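Local coordinates for protein putative NADPH-dependent oxidoreductase (Desulfitobacterium hafniense DCB-2, PDB 3DB2) that probably catalyses an NADPH-dependent oxidation or reduction, as a two-domain dehydrogenase of the GFO/IDH/MocA type whose substrate is not known, at residues 16-21 with 48-53; 22-25 with 29-32; 53-58 with 62-67; 81-86 with 91-96. One frame throughout, in Å; residues are numbered along the deposited sequence.

Contact 1 (16-21 with 48-53); sequences WAYVMA and KRYNCA
Tyr50, close to the C-terminal end of helix 40-50, lays its ring against Tyr18 and Ala21 of helix 15-24, joining two helices of the Rossmann domain. Helix 15-24 is the one that follows the glycine-rich turn, and Ala17, one turn before Ala21, fits the last place of a GxGxxA pattern, consistent with dinucleotide binding.

The apolar part is a methyl-to-ring contact. Tyr50 CG is anti to the carbonyl carbon (chi1 -60°), which carries the ring across to Ala21. Ala21 CB stands over one face of this ring, 3.7 Å from its centroid and 15° off the ring normal, a CH-pi arrangement that a residue as small as alanine allows by letting the ring come close to the helix. The opposite face is covered by CG of its own neighbour Arg49.

The rings of Tyr18 and Tyr50 meet obliquely, their planes 54° apart. Tyr18 CD2 lies near the plane of the Tyr50 ring, at its edge, 3.5 Å from Tyr50 CE2. Phe46 adds a third ring to the cluster, edge-to-face with Tyr18.

The polar ends of Tyr50 and Arg49 meet Asp22, which follows Ala21: its OD1 is probably hydrogen-bonded to the Tyr50 hydroxyl and pairs with Arg49 NH1 in a salt bridge. Tyr50 OH also lies 3.0 Å from Tyr18 O. Beyond Tyr50 the helix closes in a Schellman motif, with Asn51 at positive phi as the C-prime residue. Arg49 NE lies at the edge of the Tyr18 ring, 4.3 Å from Tyr18 CD2.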
loop_
_atom_site.group_PDB
_atom_site.type_symbol
_atom_site.label_atom_id
_atom_site.label_comp_id
_atom_site.label_asym_id
_atom_site.label_seq_id
_atom_site.Cartn_x
_atom_site.Cartn_y
_atom_site.Cartn_z
ATOM N N TRP C 16 13.779 -26.719 4.324
ATOM C CA TRP C 16 14.384 -25.533 4.917
ATOM C C TRP C 16 15.599 -25.917 5.738
ATOM O O TRP C 16 16.573 -25.165 5.775
ATOM C CB TRP C 16 13.350 -24.745 5.755
ATOM C CG TRP C 16 13.946 -23.403 6.099
ATOM C CD1 TRP C 16 14.259 -22.958 7.353
ATOM C CD2 TRP C 16 14.300 -22.359 5.177
ATOM N NE1 TRP C 16 14.786 -21.693 7.265
ATOM C CE2 TRP C 16 14.819 -21.307 5.943
ATOM C CE3 TRP C 16 14.222 -22.218 3.782
ATOM C CZ2 TRP C 16 15.263 -20.121 5.356
ATOM C CZ3 TRP C 16 14.662 -21.041 3.187
ATOM C CH2 TRP C 16 15.172 -20.020 3.999
ATOM N N ALA C 17 15.622 -27.095 6.377
ATOM C CA ALA C 17 16.848 -27.491 7.059
ATOM C C ALA C 17 18.078 -27.509 6.186
ATOM O O ALA C 17 19.192 -27.217 6.612
ATOM C CB ALA C 17 16.649 -28.891 7.649
ATOM N N TYR C 18 17.930 -27.905 4.918
ATOM C CA TYR C 18 19.030 -27.966 3.973
ATOM C C TYR C 18 19.427 -26.572 3.455
ATOM O O TYR C 18 20.580 -26.223 3.235
ATOM C CB TYR C 18 18.608 -28.850 2.790
ATOM C CG TYR C 18 18.493 -30.328 3.089
ATOM C CD1 TYR C 18 17.458 -30.883 3.817
ATOM C CD2 TYR C 18 19.483 -31.185 2.630
ATOM C CE1 TYR C 18 17.392 -32.243 4.082
ATOM C CE2 TYR C 18 19.430 -32.540 2.878
ATOM C CZ TYR C 18 18.386 -33.070 3.598
ATOM O OH TYR C 18 18.385 -34.432 3.814
ATOM N N VAL C 19 18.430 -25.740 3.189
ATOM C CA VAL C 19 18.745 -24.352 2.818
ATOM C C VAL C 19 19.562 -23.710 3.931
ATOM O O VAL C 19 20.543 -23.044 3.592
ATOM C CB VAL C 19 17.473 -23.554 2.538
ATOM C CG1 VAL C 19 17.708 -22.058 2.340
ATOM C CG2 VAL C 19 16.825 -24.135 1.284
HETATM N N MSE C 20 19.154 -23.947 5.185
HETATM C CA MSE C 20 19.894 -23.354 6.304
HETATM C C MSE C 20 21.320 -23.881 6.315
HETATM O O MSE C 20 22.262 -23.086 6.345
HETATM C CB MSE C 20 19.200 -23.590 7.643
HETATM C CG MSE C 20 17.941 -22.776 7.937
HETATM SE SE MSE C 20 18.148 -20.838 7.679
HETATM C CE MSE C 20 19.397 -20.546 9.134
ATOM N N ALA C 21 21.483 -25.209 6.278
ATOM C CA ALA C 21 22.820 -25.788 6.383
ATOM C C ALA C 21 23.710 -25.411 5.208
ATOM O O ALA C 21 24.916 -25.222 5.355
ATOM C CB ALA C 21 22.699 -27.310 6.518
ATOM N N LYS C 48 24.458 -37.604 5.585
ATOM C CA LYS C 48 25.434 -37.908 4.517
ATOM C C LYS C 48 25.803 -36.631 3.779
ATOM O O LYS C 48 26.967 -36.287 3.580
ATOM C CB LYS C 48 24.809 -38.976 3.625
ATOM C CG LYS C 48 25.697 -39.474 2.500
ATOM C CD LYS C 48 25.008 -40.549 1.661
ATOM N N ARG C 49 24.778 -35.887 3.366
ATOM C CA ARG C 49 24.949 -34.605 2.690
ATOM C C ARG C 49 25.920 -33.697 3.417
ATOM O O ARG C 49 26.849 -33.136 2.848
ATOM C CB ARG C 49 23.589 -33.905 2.601
ATOM C CG ARG C 49 23.681 -32.508 2.016
ATOM C CD ARG C 49 23.826 -32.491 0.509
ATOM N NE ARG C 49 22.847 -31.575 -0.068
ATOM C CZ ARG C 49 23.001 -30.258 -0.135
ATOM N NH1 ARG C 49 24.095 -29.660 0.327
ATOM N NH2 ARG C 49 22.023 -29.542 -0.686
ATOM N N TYR C 50 25.708 -33.501 4.725
ATOM C CA TYR C 50 26.539 -32.545 5.459
ATOM C C TYR C 50 27.568 -33.288 6.272
ATOM O O TYR C 50 28.421 -32.748 6.976
ATOM C CB TYR C 50 25.601 -31.644 6.288
ATOM C CG TYR C 50 24.640 -30.908 5.368
ATOM C CD1 TYR C 50 25.104 -29.827 4.607
ATOM C CD2 TYR C 50 23.314 -31.249 5.241
ATOM C CE1 TYR C 50 24.262 -29.135 3.761
ATOM C CE2 TYR C 50 22.465 -30.560 4.397
ATOM C CZ TYR C 50 22.956 -29.498 3.649
ATOM O OH TYR C 50 22.113 -28.806 2.812
ATOM N N ASN C 51 27.569 -34.630 6.193
ATOM C CA ASN C 51 28.565 -35.389 6.948
ATOM C C ASN C 51 28.618 -35.109 8.445
ATOM O O ASN C 51 29.608 -34.711 9.063
ATOM C CB ASN C 51 29.977 -35.135 6.397
ATOM C CG ASN C 51 30.663 -36.509 6.448
ATOM O OD1 ASN C 51 30.140 -37.429 5.811
ATOM N ND2 ASN C 51 31.748 -36.587 7.198
ATOM N N CYS C 52 27.500 -35.320 9.122
ATOM C CA CYS C 52 27.522 -35.250 10.592
ATOM C C CYS C 52 26.967 -36.580 11.097
ATOM O O CYS C 52 26.773 -37.457 10.237
ATOM C CB CYS C 52 26.709 -34.055 11.046
ATOM S SG CYS C 52 25.046 -33.961 10.335
ATOM N N ALA C 53 26.724 -36.700 12.397
ATOM C CA ALA C 53 26.023 -37.829 12.961
ATOM C C ALA C 53 24.515 -37.655 12.779
ATOM O O ALA C 53 23.963 -36.617 12.436
ATOM C CB ALA C 53 26.341 -38.041 14.442
#

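Contact 2 (22-25 with 29-32); sequences DAYT and KLKL
Where helix 15-24 gives way to strand 30-36, Tyr24 meets Leu30, the CA atoms of Thr25 and Leu30 are 6.7 Å apart, and Leu30 and Leu32, two apart on the strand, both start their side chains toward the helix. Leu30 reaches the helix with one branch: its CD1 lies 3.6 Å from Tyr24 CB. Leu32 works farther along the tyrosine, its CD2 lying 3.8 Å from Tyr24 OH and 3.9 Å from Thr25 CG2, with the Tyr24 and Leu32 side chains crossing at about a right angle. Leu32 CG is anti to the backbone N (chi1 -173°), which carries CD2 out to the tyrosine. The branched end of leucine suits this place, since a single methyl can touch both an aromatic side chain and a threonine methyl.

The contact closes the second half of the beta-alpha-beta unit formed by strand 6-11, helix 15-24 and strand 30-36, the opening crossover of the Rossmann fold. The Tyr24 side chain also touches Ala10 of strand 6-11 and Ile71 of strand 69-72, while Val307 of helix 302-316 touches both Tyr24 and Leu30.

Polar atoms are dealt with at the helix end. Thr25 OG1 is hydrogen-bonded back to Ala21 O, one turn earlier, which leaves CG2 as the branch that meets Leu32. A water lies 2.8 Å from Thr25 O and 2.9 Å from Leu30 O, in place to donate to either.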
loop_
_atom_site.group_PDB
_atom_site.type_symbol
_atom_site.label_atom_id
_atom_site.label_comp_id
_atom_site.label_asym_id
_atom_site.label_seq_id
_atom_site.Cartn_x
_atom_site.Cartn_y
_atom_site.Cartn_z
ATOM N N ASP C 22 23.150 -25.301 4.017
ATOM C CA ASP C 22 23.905 -24.830 2.867
ATOM C C ASP C 22 24.568 -23.493 3.183
ATOM O O ASP C 22 25.691 -23.162 2.819
ATOM C CB ASP C 22 22.973 -24.705 1.664
ATOM C CG ASP C 22 22.706 -26.042 1.006
ATOM O OD1 ASP C 22 23.279 -27.057 1.455
ATOM O OD2 ASP C 22 21.897 -26.064 0.052
ATOM N N ALA C 23 23.883 -22.643 3.943
ATOM C CA ALA C 23 24.537 -21.387 4.336
ATOM C C ALA C 23 25.420 -21.521 5.559
ATOM O O ALA C 23 26.587 -21.088 5.534
ATOM C CB ALA C 23 23.423 -20.367 4.541
ATOM N N TYR C 24 24.921 -22.089 6.662
ATOM C CA TYR C 24 25.645 -21.951 7.932
ATOM C C TYR C 24 26.873 -22.854 7.963
ATOM O O TYR C 24 27.802 -22.577 8.736
ATOM C CB TYR C 24 24.768 -22.155 9.164
ATOM C CG TYR C 24 24.089 -23.455 9.452
ATOM C CD1 TYR C 24 24.815 -24.567 9.875
ATOM C CD2 TYR C 24 22.720 -23.599 9.307
ATOM C CE1 TYR C 24 24.209 -25.777 10.143
ATOM C CE2 TYR C 24 22.089 -24.811 9.571
ATOM C CZ TYR C 24 22.856 -25.889 9.991
ATOM O OH TYR C 24 22.266 -27.105 10.263
ATOM N N THR C 25 26.901 -23.936 7.180
ATOM C CA THR C 25 28.091 -24.804 7.345
ATOM C C THR C 25 29.296 -24.163 6.667
ATOM O O THR C 25 30.418 -24.655 6.799
ATOM C CB THR C 25 27.849 -26.220 6.812
ATOM O OG1 THR C 25 27.522 -26.172 5.405
ATOM C CG2 THR C 25 26.660 -26.836 7.526
ATOM N N LYS C 29 32.711 -20.407 12.467
ATOM C CA LYS C 29 32.242 -20.253 13.836
ATOM C C LYS C 29 31.399 -21.435 14.290
ATOM O O LYS C 29 31.114 -21.540 15.477
ATOM C CB LYS C 29 31.455 -18.930 13.968
ATOM C CG LYS C 29 32.384 -17.743 13.702
ATOM C CD LYS C 29 31.681 -16.415 13.570
ATOM C CE LYS C 29 32.375 -15.295 14.335
ATOM N NZ LYS C 29 31.515 -14.072 14.362
ATOM N N LEU C 30 31.020 -22.305 13.354
ATOM C CA LEU C 30 30.082 -23.379 13.586
ATOM C C LEU C 30 30.661 -24.725 13.142
ATOM O O LEU C 30 31.443 -24.747 12.201
ATOM C CB LEU C 30 28.788 -23.156 12.799
ATOM C CG LEU C 30 28.113 -21.795 12.923
ATOM C CD1 LEU C 30 26.983 -21.597 11.933
ATOM C CD2 LEU C 30 27.557 -21.629 14.340
ATOM N N LYS C 31 30.217 -25.769 13.824
ATOM C CA LYS C 31 30.489 -27.168 13.502
ATOM C C LYS C 31 29.210 -27.990 13.613
ATOM O O LYS C 31 28.663 -28.167 14.703
ATOM C CB LYS C 31 31.569 -27.742 14.427
ATOM C CG LYS C 31 31.676 -29.239 14.488
ATOM C CD LYS C 31 31.987 -29.778 15.870
ATOM N N LEU C 32 28.688 -28.478 12.494
ATOM C CA LEU C 32 27.544 -29.383 12.552
ATOM C C LEU C 32 27.999 -30.764 13.035
ATOM O O LEU C 32 28.753 -31.427 12.322
ATOM C CB LEU C 32 26.872 -29.469 11.208
ATOM C CG LEU C 32 25.572 -30.193 10.913
ATOM C CD1 LEU C 32 24.472 -30.056 11.941
ATOM C CD2 LEU C 32 25.005 -29.674 9.582
HETATM O O HOH W 1 30.609 -25.336 9.466
#

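Contact 3 (53-58 with 62-67); sequences AGDATM and LAREDV
With CG of both Asp55 and Arg64 anti to the carbonyl carbon (chi1 -81° and -48°), and the arginine chain extended from CG to NE, the two side chains reach each other from opposite directions and close a salt bridge. Arginine suits the gap by its length and by having two N-H groups along one side of its guanidinium. The grip is side-on: NE gives its hydrogen to Asp55 OD2 at 2.9 Å, on the syn lone pair, and NH2 gives one to Asp55 OD1 at 3.1 Å. The pair is not coplanar, since the carboxylate and guanidinium planes are turned 46° apart. Ala53 CB lies over one face of the guanidinium, 3.3 Å from Arg64 NH2, and its small methyl lets the flat group lie close to strand 53-54.

The segments contain the two ends of the short helix 58-62, which in this Rossmann domain follows edge strand 53-54 and leads toward strand 69-72. Thr57 is at the N-cap position, and the backbone bond from Leu62 N to Met58 O, 2.9 Å, is helical, from N-H of i+4 to C=O of i. Met58, a selenomethionine, folds its flexible chain back through chi2 and chi3, bringing CE to 4.2 Å from Leu62 CD1; both side chains also rest on Gln85 and Cys86 of helix 79-88.

Asp55 OD2 has a second partner in Thr34 OG1 on the adjacent strand 30-36. The buried carboxylate, with three hydrogen bonds spread over its two oxygens, would be expected to stay ionised, its charge balanced by the partly exposed arginine.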
loop_
_atom_site.group_PDB
_atom_site.type_symbol
_atom_site.label_atom_id
_atom_site.label_comp_id
_atom_site.label_asym_id
_atom_site.label_seq_id
_atom_site.Cartn_x
_atom_site.Cartn_y
_atom_site.Cartn_z
ATOM N N ALA C 53 26.724 -36.700 12.397
ATOM C CA ALA C 53 26.023 -37.829 12.961
ATOM C C ALA C 53 24.515 -37.655 12.779
ATOM O O ALA C 53 23.963 -36.617 12.436
ATOM C CB ALA C 53 26.341 -38.041 14.442
ATOM N N GLY C 54 23.785 -38.724 13.011
ATOM C CA GLY C 54 22.333 -38.743 13.086
ATOM C C GLY C 54 21.984 -39.413 14.417
ATOM O O GLY C 54 22.661 -40.335 14.884
ATOM N N ASP C 55 20.929 -38.954 15.073
ATOM C CA ASP C 55 20.582 -39.580 16.356
ATOM C C ASP C 55 19.193 -40.177 16.240
ATOM O O ASP C 55 18.278 -39.575 15.679
ATOM C CB ASP C 55 20.732 -38.528 17.439
ATOM C CG ASP C 55 22.169 -38.356 17.880
ATOM O OD1 ASP C 55 22.765 -39.378 18.247
ATOM O OD2 ASP C 55 22.701 -37.227 17.879
ATOM N N ALA C 56 19.012 -41.387 16.763
ATOM C CA ALA C 56 17.731 -42.077 16.697
ATOM C C ALA C 56 16.687 -41.422 17.597
ATOM O O ALA C 56 15.488 -41.511 17.329
ATOM C CB ALA C 56 17.916 -43.534 17.077
ATOM N N THR C 57 17.131 -40.789 18.674
ATOM C CA THR C 57 16.217 -40.212 19.650
ATOM C C THR C 57 16.677 -38.816 20.062
ATOM O O THR C 57 17.862 -38.476 19.969
ATOM C CB THR C 57 16.145 -41.150 20.865
ATOM O OG1 THR C 57 17.475 -41.511 21.256
ATOM C CG2 THR C 57 15.503 -42.480 20.489
HETATM N N MSE C 58 15.744 -38.003 20.529
HETATM C CA MSE C 58 16.116 -36.635 20.933
HETATM C C MSE C 58 17.074 -36.709 22.115
HETATM O O MSE C 58 17.965 -35.883 22.250
HETATM C CB MSE C 58 14.837 -35.882 21.337
HETATM C CG MSE C 58 14.167 -35.167 20.164
HETATM SE SE MSE C 58 15.356 -33.870 19.316
HETATM C CE MSE C 58 15.120 -32.475 20.662
ATOM N N LEU C 62 20.612 -34.874 22.708
ATOM C CA LEU C 62 20.851 -33.923 23.796
ATOM C C LEU C 62 21.968 -34.377 24.714
ATOM O O LEU C 62 22.579 -33.546 25.397
ATOM C CB LEU C 62 19.519 -33.704 24.504
ATOM C CG LEU C 62 18.463 -32.968 23.667
ATOM C CD1 LEU C 62 17.095 -33.005 24.325
ATOM C CD2 LEU C 62 18.893 -31.520 23.419
ATOM N N ALA C 63 22.257 -35.666 24.696
ATOM C CA ALA C 63 23.341 -36.227 25.515
ATOM C C ALA C 63 24.716 -35.863 24.980
ATOM O O ALA C 63 25.717 -35.984 25.693
ATOM C CB ALA C 63 23.231 -37.743 25.623
ATOM N N ARG C 64 24.823 -35.391 23.748
ATOM C CA ARG C 64 26.106 -34.929 23.247
ATOM C C ARG C 64 26.551 -33.591 23.817
ATOM O O ARG C 64 25.861 -32.576 23.700
ATOM C CB ARG C 64 26.004 -34.799 21.731
ATOM C CG ARG C 64 25.395 -36.007 21.034
ATOM C CD ARG C 64 25.602 -35.831 19.541
ATOM N NE ARG C 64 25.404 -37.056 18.797
ATOM C CZ ARG C 64 26.283 -37.859 18.233
ATOM N NH1 ARG C 64 27.583 -37.628 18.286
ATOM N NH2 ARG C 64 25.813 -38.934 17.600
ATOM N N GLU C 65 27.714 -33.567 24.457
ATOM C CA GLU C 65 28.214 -32.408 25.173
ATOM C C GLU C 65 28.777 -31.384 24.198
ATOM O O GLU C 65 28.910 -30.211 24.538
ATOM C CB GLU C 65 29.239 -32.877 26.222
ATOM C CG GLU C 65 28.675 -33.982 27.121
ATOM C CD GLU C 65 29.070 -33.859 28.580
ATOM O OE1 GLU C 65 29.794 -32.903 28.933
ATOM O OE2 GLU C 65 28.653 -34.737 29.384
ATOM N N ASP C 66 29.091 -31.810 22.978
ATOM C CA ASP C 66 29.616 -30.909 21.966
ATOM C C ASP C 66 28.449 -30.320 21.166
ATOM O O ASP C 66 28.641 -29.475 20.294
ATOM C CB ASP C 66 30.664 -31.560 21.063
ATOM C CG ASP C 66 30.294 -32.904 20.487
ATOM O OD1 ASP C 66 29.290 -33.475 20.955
ATOM O OD2 ASP C 66 31.019 -33.372 19.574
ATOM N N VAL C 67 27.218 -30.721 21.469
ATOM C CA VAL C 67 26.093 -29.951 20.901
ATOM C C VAL C 67 25.799 -28.782 21.846
ATOM O O VAL C 67 25.297 -29.023 22.938
ATOM C CB VAL C 67 24.848 -30.805 20.664
ATOM C CG1 VAL C 67 23.613 -29.939 20.434
ATOM C CG2 VAL C 67 25.097 -31.688 19.455
#

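Contact 4 (81-86 with 91-96); sequences EVIEQC and KHIYVE
Ile83 of helix 79-88 and Ile93 of strand 92-96 meet obliquely, each using two branches: Ile83 CG2 faces Ile93 CG1 at 4.1 Å, while Ile83 CG1 lies as far from Ile93 CG2. The other end of Ile83 goes past this pair. With CG1 anti to the carbonyl carbon (chi1 -64°) and CD1 extended beyond it (chi2 160°), it crosses the Val95 side chain at about a right angle and sets CD1 against both valine methyls, 4.0 Å from Val95 CG1. Ile93 in turn bends CD1 toward the next helical turn, where it stops 3.8 Å from Cys86 CB. Beta-branched residues suit the strand, and the short cysteine lets Ile93 CD1 come up to its CB.

Helix and strand run nearly antiparallel, 162° between their directions with axes 9.0 Å apart at closest, as expected in the beta-alpha-beta unit of strand 69-72, helix 79-88 and strand 92-96 in a Rossmann fold. Ile72, Val70, Phe120 and Ile113 enlarge the same apolar layer.

At the turn between them Lys91 N donates to Cys86 O at 3.1 Å. The Lys91 chain passes this carbonyl and leads away, so that its ammonium group reaches the backbone oxygens of Val67 and Arg64. The side-chain contacts between helix and strand are apolar, while the buried lysine ammonium is met by backbone oxygens at one end.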
loop_
_atom_site.group_PDB
_atom_site.type_symbol
_atom_site.label_atom_id
_atom_site.label_comp_id
_atom_site.label_asym_id
_atom_site.label_seq_id
_atom_site.Cartn_x
_atom_site.Cartn_y
_atom_site.Cartn_z
ATOM N N GLU C 81 7.275 -27.399 22.220
ATOM C CA GLU C 81 7.761 -28.572 22.961
ATOM C C GLU C 81 9.196 -28.893 22.584
ATOM O O GLU C 81 9.993 -29.413 23.376
ATOM C CB GLU C 81 6.835 -29.769 22.699
ATOM C CG GLU C 81 6.790 -30.182 21.253
ATOM C CD GLU C 81 5.783 -31.281 20.976
ATOM O OE1 GLU C 81 4.652 -30.923 20.592
ATOM O OE2 GLU C 81 6.143 -32.467 21.135
ATOM N N VAL C 82 9.608 -28.619 21.338
ATOM C CA VAL C 82 10.993 -28.963 21.002
ATOM C C VAL C 82 11.958 -28.021 21.699
ATOM O O VAL C 82 12.971 -28.435 22.280
ATOM C CB VAL C 82 11.200 -28.952 19.492
ATOM C CG1 VAL C 82 12.664 -29.171 19.178
ATOM C CG2 VAL C 82 10.344 -30.017 18.827
ATOM N N ILE C 83 11.649 -26.730 21.670
ATOM C CA ILE C 83 12.443 -25.747 22.424
ATOM C C ILE C 83 12.466 -26.090 23.900
ATOM O O ILE C 83 13.508 -26.035 24.570
ATOM C CB ILE C 83 11.921 -24.306 22.199
ATOM C CG1 ILE C 83 12.047 -23.831 20.753
ATOM C CG2 ILE C 83 12.606 -23.332 23.132
ATOM C CD1 ILE C 83 11.135 -22.644 20.387
ATOM N N GLU C 84 11.342 -26.476 24.475
ATOM C CA GLU C 84 11.347 -26.770 25.918
ATOM C C GLU C 84 12.290 -27.943 26.213
ATOM O O GLU C 84 13.092 -27.839 27.133
ATOM C CB GLU C 84 9.938 -27.051 26.398
ATOM C CG GLU C 84 9.007 -25.876 26.586
ATOM C CD GLU C 84 7.552 -26.247 26.775
ATOM O OE1 GLU C 84 7.132 -27.338 26.344
ATOM O OE2 GLU C 84 6.795 -25.449 27.376
ATOM N N GLN C 85 12.193 -29.018 25.429
ATOM C CA GLN C 85 13.080 -30.155 25.654
ATOM C C GLN C 85 14.531 -29.783 25.471
ATOM O O GLN C 85 15.409 -30.149 26.273
ATOM C CB GLN C 85 12.697 -31.317 24.739
ATOM C CG GLN C 85 13.318 -32.632 25.216
ATOM C CD GLN C 85 13.132 -33.816 24.315
ATOM O OE1 GLN C 85 12.506 -33.764 23.256
ATOM N NE2 GLN C 85 13.682 -34.954 24.716
ATOM N N CYS C 86 14.867 -28.996 24.442
ATOM C CA CYS C 86 16.287 -28.660 24.245
ATOM C C CYS C 86 16.794 -27.678 25.287
ATOM O O CYS C 86 17.865 -27.829 25.845
ATOM C CB CYS C 86 16.508 -28.086 22.847
ATOM S SG CYS C 86 16.087 -29.226 21.534
ATOM N N LYS C 91 20.686 -26.607 26.046
ATOM C CA LYS C 91 21.101 -26.168 24.708
ATOM C C LYS C 91 20.551 -24.780 24.360
ATOM O O LYS C 91 19.394 -24.517 24.607
ATOM C CB LYS C 91 20.662 -27.172 23.652
ATOM C CG LYS C 91 20.955 -28.643 23.966
ATOM C CD LYS C 91 22.399 -28.876 24.401
ATOM C CE LYS C 91 22.708 -30.381 24.355
ATOM N NZ LYS C 91 24.136 -30.596 24.735
ATOM N N HIS C 92 21.429 -23.964 23.803
ATOM C CA HIS C 92 21.080 -22.669 23.211
ATOM C C HIS C 92 20.224 -22.906 21.977
ATOM O O HIS C 92 20.305 -23.930 21.292
ATOM C CB HIS C 92 22.357 -21.887 22.947
ATOM C CG HIS C 92 23.194 -21.760 24.191
ATOM N ND1 HIS C 92 24.513 -22.154 24.285
ATOM C CD2 HIS C 92 22.913 -21.340 25.433
ATOM C CE1 HIS C 92 24.981 -21.934 25.504
ATOM N NE2 HIS C 92 24.013 -21.414 26.253
ATOM N N ILE C 93 19.330 -21.949 21.644
ATOM C CA ILE C 93 18.254 -22.204 20.724
ATOM C C ILE C 93 18.296 -21.266 19.521
ATOM O O ILE C 93 18.274 -20.048 19.694
ATOM C CB ILE C 93 16.886 -22.010 21.406
ATOM C CG1 ILE C 93 16.621 -22.855 22.661
ATOM C CG2 ILE C 93 15.783 -22.201 20.381
ATOM C CD1 ILE C 93 16.522 -24.343 22.385
ATOM N N TYR C 94 18.335 -21.841 18.335
ATOM C CA TYR C 94 17.925 -21.186 17.093
ATOM C C TYR C 94 16.603 -21.871 16.700
ATOM O O TYR C 94 16.506 -23.093 16.574
ATOM C CB TYR C 94 19.023 -21.182 16.019
ATOM C CG TYR C 94 18.511 -20.547 14.739
ATOM C CD1 TYR C 94 17.857 -21.289 13.759
ATOM C CD2 TYR C 94 18.673 -19.192 14.515
ATOM C CE1 TYR C 94 17.373 -20.752 12.601
ATOM C CE2 TYR C 94 18.193 -18.615 13.344
ATOM C CZ TYR C 94 17.562 -19.398 12.407
ATOM O OH TYR C 94 17.066 -18.872 11.237
ATOM N N VAL C 95 15.576 -21.060 16.455
ATOM C CA VAL C 95 14.328 -21.550 15.902
ATOM C C VAL C 95 13.924 -20.662 14.707
ATOM O O VAL C 95 14.120 -19.445 14.677
ATOM C CB VAL C 95 13.203 -21.688 16.932
ATOM C CG1 VAL C 95 12.706 -20.369 17.467
ATOM C CG2 VAL C 95 12.019 -22.468 16.349
ATOM N N GLU C 96 13.386 -21.315 13.676
ATOM C CA GLU C 96 12.954 -20.591 12.497
ATOM C C GLU C 96 11.722 -19.767 12.866
ATOM O O GLU C 96 10.992 -20.026 13.819
ATOM C CB GLU C 96 12.519 -21.471 11.337
ATOM C CG GLU C 96 13.544 -21.497 10.220
ATOM C CD GLU C 96 13.845 -20.103 9.702
ATOM O OE1 GLU C 96 13.072 -19.139 9.886
ATOM O OE2 GLU C 96 14.930 -19.994 9.092
#

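All four contacts lie in the Rossmann domain. Contact 4 is buried in the core, contacts 1 and 2 are partly buried and contact 3 is at the surface by the sheet's edge strand. Contacts 2 and 4 each pack a helix end or face on the next parallel strand and lean on leucine and isoleucine branches, in contact 2 against a tyrosine; contact 1 instead joins two helices through rings, and contact 3 depends on an ion pair. Contacts 1 and 2 share helix 15-24 and meet at Asp22, whereas contacts 1 and 3 share Ala53. Lys91 ties contact 4 to contact 3, and a probable hydrogen bond between Trp16 and Glu96 links contacts 1 and 4, the centres of the two contacts being about 18 Å apart.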